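Local coordinates for GDSL-like protein (Roseburia intestinalis L1-82, PDB 6HFZ) that removes acetyl groups from complex beta-mannans as a two-domain carbohydrate esterase with an SGNH (GDSL-like) hydrolase domain, at residues Thr83-Val88 / Asn288-Tyr293. Residues are numbered along the deposited sequence; the frame is centred on the assembly and turned at random.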
loop_
_atom_site.group_PDB
_atom_site.type_symbol
_atom_site.label_atom_id
_atom_site.label_comp_id
_atom_site.label_asym_id
_atom_site.label_seq_id
_atom_site.Cartn_x
_atom_site.Cartn_y
_atom_site.Cartn_z
ATOM N N THR A 83 -1.321 -0.658 3.863
ATOM C CA THR A 83 -1.340 -2.027 3.309
ATOM C C THR A 83 -1.902 -2.018 1.902
ATOM O O THR A 83 -2.391 -0.966 1.415
ATOM C CB THR A 83 -2.225 -2.930 4.200
ATOM O OG1 THR A 83 -3.596 -2.533 4.097
ATOM C CG2 THR A 83 -1.798 -2.886 5.650
ATOM N N SER A 84 -1.990 -3.217 1.303
ATOM C CA SER A 84 -2.592 -3.403 0.000
ATOM C C SER A 84 -4.098 -3.136 0.068
ATOM O O SER A 84 -4.703 -2.852 -0.965
ATOM C CB SER A 84 -2.317 -4.779 -0.547
ATOM O OG SER A 84 -2.934 -5.789 0.243
ATOM N N GLN A 85 -4.699 -3.220 1.269
ATOM C CA GLN A 85 -6.153 -2.885 1.418
ATOM C C GLN A 85 -6.360 -1.380 1.142
ATOM O O GLN A 85 -7.279 -1.010 0.416
ATOM C CB GLN A 85 -6.676 -3.353 2.777
ATOM C CG GLN A 85 -8.175 -3.161 2.972
ATOM C CD GLN A 85 -8.618 -3.848 4.239
ATOM O OE1 GLN A 85 -7.803 -4.364 5.005
ATOM N NE2 GLN A 85 -9.921 -3.849 4.508
ATOM N N PHE A 86 -5.485 -0.518 1.668
ATOM C CA PHE A 86 -5.566 0.906 1.277
ATOM C C PHE A 86 -5.135 1.073 -0.187
ATOM O O PHE A 86 -5.747 1.821 -0.953
ATOM C CB PHE A 86 -4.784 1.758 2.249
ATOM C CG PHE A 86 -4.848 3.250 2.007
ATOM C CD1 PHE A 86 -5.971 3.855 1.458
ATOM C CD2 PHE A 86 -3.803 4.058 2.399
ATOM C CE1 PHE A 86 -6.030 5.230 1.266
ATOM C CE2 PHE A 86 -3.869 5.435 2.218
ATOM C CZ PHE A 86 -4.985 6.013 1.652
ATOM N N GLY A 87 -4.100 0.315 -0.603
ATOM C CA GLY A 87 -3.604 0.396 -1.991
ATOM C C GLY A 87 -4.677 0.233 -3.068
ATOM O O GLY A 87 -4.712 1.007 -4.050
ATOM N N VAL A 88 -5.511 -0.781 -2.943
ATOM C CA VAL A 88 -6.556 -1.019 -3.969
ATOM C C VAL A 88 -7.578 0.128 -3.986
ATOM O O VAL A 88 -8.042 0.515 -5.087
ATOM C CB VAL A 88 -7.211 -2.420 -3.853
ATOM C CG1 VAL A 88 -7.947 -2.545 -2.546
ATOM C CG2 VAL A 88 -8.108 -2.742 -5.043
ATOM N N ASN A 288 -18.161 -5.533 1.791
ATOM C CA ASN A 288 -17.147 -5.261 2.827
ATOM C C ASN A 288 -17.209 -3.777 3.206
ATOM O O ASN A 288 -17.418 -2.949 2.336
ATOM C CB ASN A 288 -15.711 -5.583 2.368
ATOM C CG ASN A 288 -15.543 -6.968 1.777
ATOM O OD1 ASN A 288 -16.172 -7.913 2.243
ATOM N ND2 ASN A 288 -14.749 -7.091 0.719
ATOM N N ILE A 289 -16.970 -3.491 4.484
ATOM C CA ILE A 289 -16.837 -2.138 5.004
ATOM C C ILE A 289 -15.580 -2.058 5.855
ATOM O O ILE A 289 -15.395 -2.841 6.771
ATOM C CB ILE A 289 -18.056 -1.731 5.829
ATOM C CG1 ILE A 289 -19.368 -1.906 5.052
ATOM C CG2 ILE A 289 -17.864 -0.324 6.355
ATOM C CD1 ILE A 289 -19.534 -0.937 3.942
ATOM N N SER A 290 -14.792 -1.008 5.626
ATOM C CA SER A 290 -13.646 -0.739 6.418
ATOM C C SER A 290 -13.604 0.763 6.745
ATOM O O SER A 290 -14.255 1.588 6.102
ATOM C CB SER A 290 -12.400 -1.277 5.754
ATOM O OG SER A 290 -11.949 -0.419 4.684
ATOM N N VAL A 291 -12.845 1.117 7.768
ATOM C CA VAL A 291 -12.789 2.529 8.178
ATOM C C VAL A 291 -11.339 2.945 8.402
ATOM O O VAL A 291 -10.540 2.201 8.991
ATOM C CB VAL A 291 -13.640 2.731 9.438
ATOM C CG1 VAL A 291 -13.141 1.880 10.602
ATOM C CG2 VAL A 291 -13.677 4.185 9.878
ATOM N N GLN A 292 -11.007 4.160 7.929
ATOM C CA GLN A 292 -9.702 4.727 8.132
ATOM C C GLN A 292 -9.788 5.901 9.114
ATOM O O GLN A 292 -10.668 6.737 8.978
ATOM C CB GLN A 292 -9.143 5.267 6.821
ATOM C CG GLN A 292 -8.656 4.213 5.843
ATOM C CD GLN A 292 -7.979 4.944 4.700
ATOM O OE1 GLN A 292 -8.638 5.700 3.975
ATOM N NE2 GLN A 292 -6.667 4.773 4.582
ATOM N N TYR A 293 -8.840 5.988 10.051
ATOM C CA TYR A 293 -8.852 7.023 11.079
ATOM C C TYR A 293 -7.455 7.186 11.676
ATOM O O TYR A 293 -6.624 6.281 11.558
ATOM C CB TYR A 293 -9.842 6.698 12.219
ATOM C CG TYR A 293 -9.574 5.398 12.970
ATOM C CD1 TYR A 293 -9.912 4.154 12.431
ATOM C CD2 TYR A 293 -9.006 5.405 14.238
ATOM C CE1 TYR A 293 -9.692 2.963 13.130
ATOM C CE2 TYR A 293 -8.758 4.223 14.935
ATOM C CZ TYR A 293 -9.097 3.000 14.381
ATOM O OH TYR A 293 -8.906 1.834 15.093
HETATM O O HOH W 1 -11.359 -2.027 2.665
#
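A chi1 of -177° in Phe86 sets the ring opposite its own main-chain nitrogen, and there it meets the long amide arm of Gln292, whose CG lies across from the carbonyl carbon. The case illustrates how an amide can meet an aromatic face: Gln292 NE2 stands 3.2 Å above the ring plane of Phe86, over the ring centre. The nearest ring atom is Phe86 CD1, 3.3 Å from Gln292 NE2. Ring and amide planes are inclined by 56°, so the amide is neither stacked flat nor upright on the ring. The oxygen of the same amide is held by Ser365, through a hydrogen bond between Gln292 OE1 and Ser365 OG. With an alanine in place of Phe86, the amide nitrogen of Gln292 would probably lose its aromatic platform and a gap would open beneath it.

Beside this pair, Gln85 reaches out in extended form, and its NE2 lies 3.8 Å from Ser290 CB. A water links the two polar ends, accepting from Gln85 NE2 at 3.0 Å. It is also hydrogen-bonded to Ser290 OG, 2.6 Å from the water oxygen. The Gln85 amide is tied further to His116 through OE1 and to Thr334 through NE2.

The contact thus joins the first turn of helix 84-96, in the SGNH hydrolase domain, to the beta-rich second domain, where strand 288-295 runs between strands 329-336 and 361-370, while helix 115-129 packs against Gln85 from the hydrolase side.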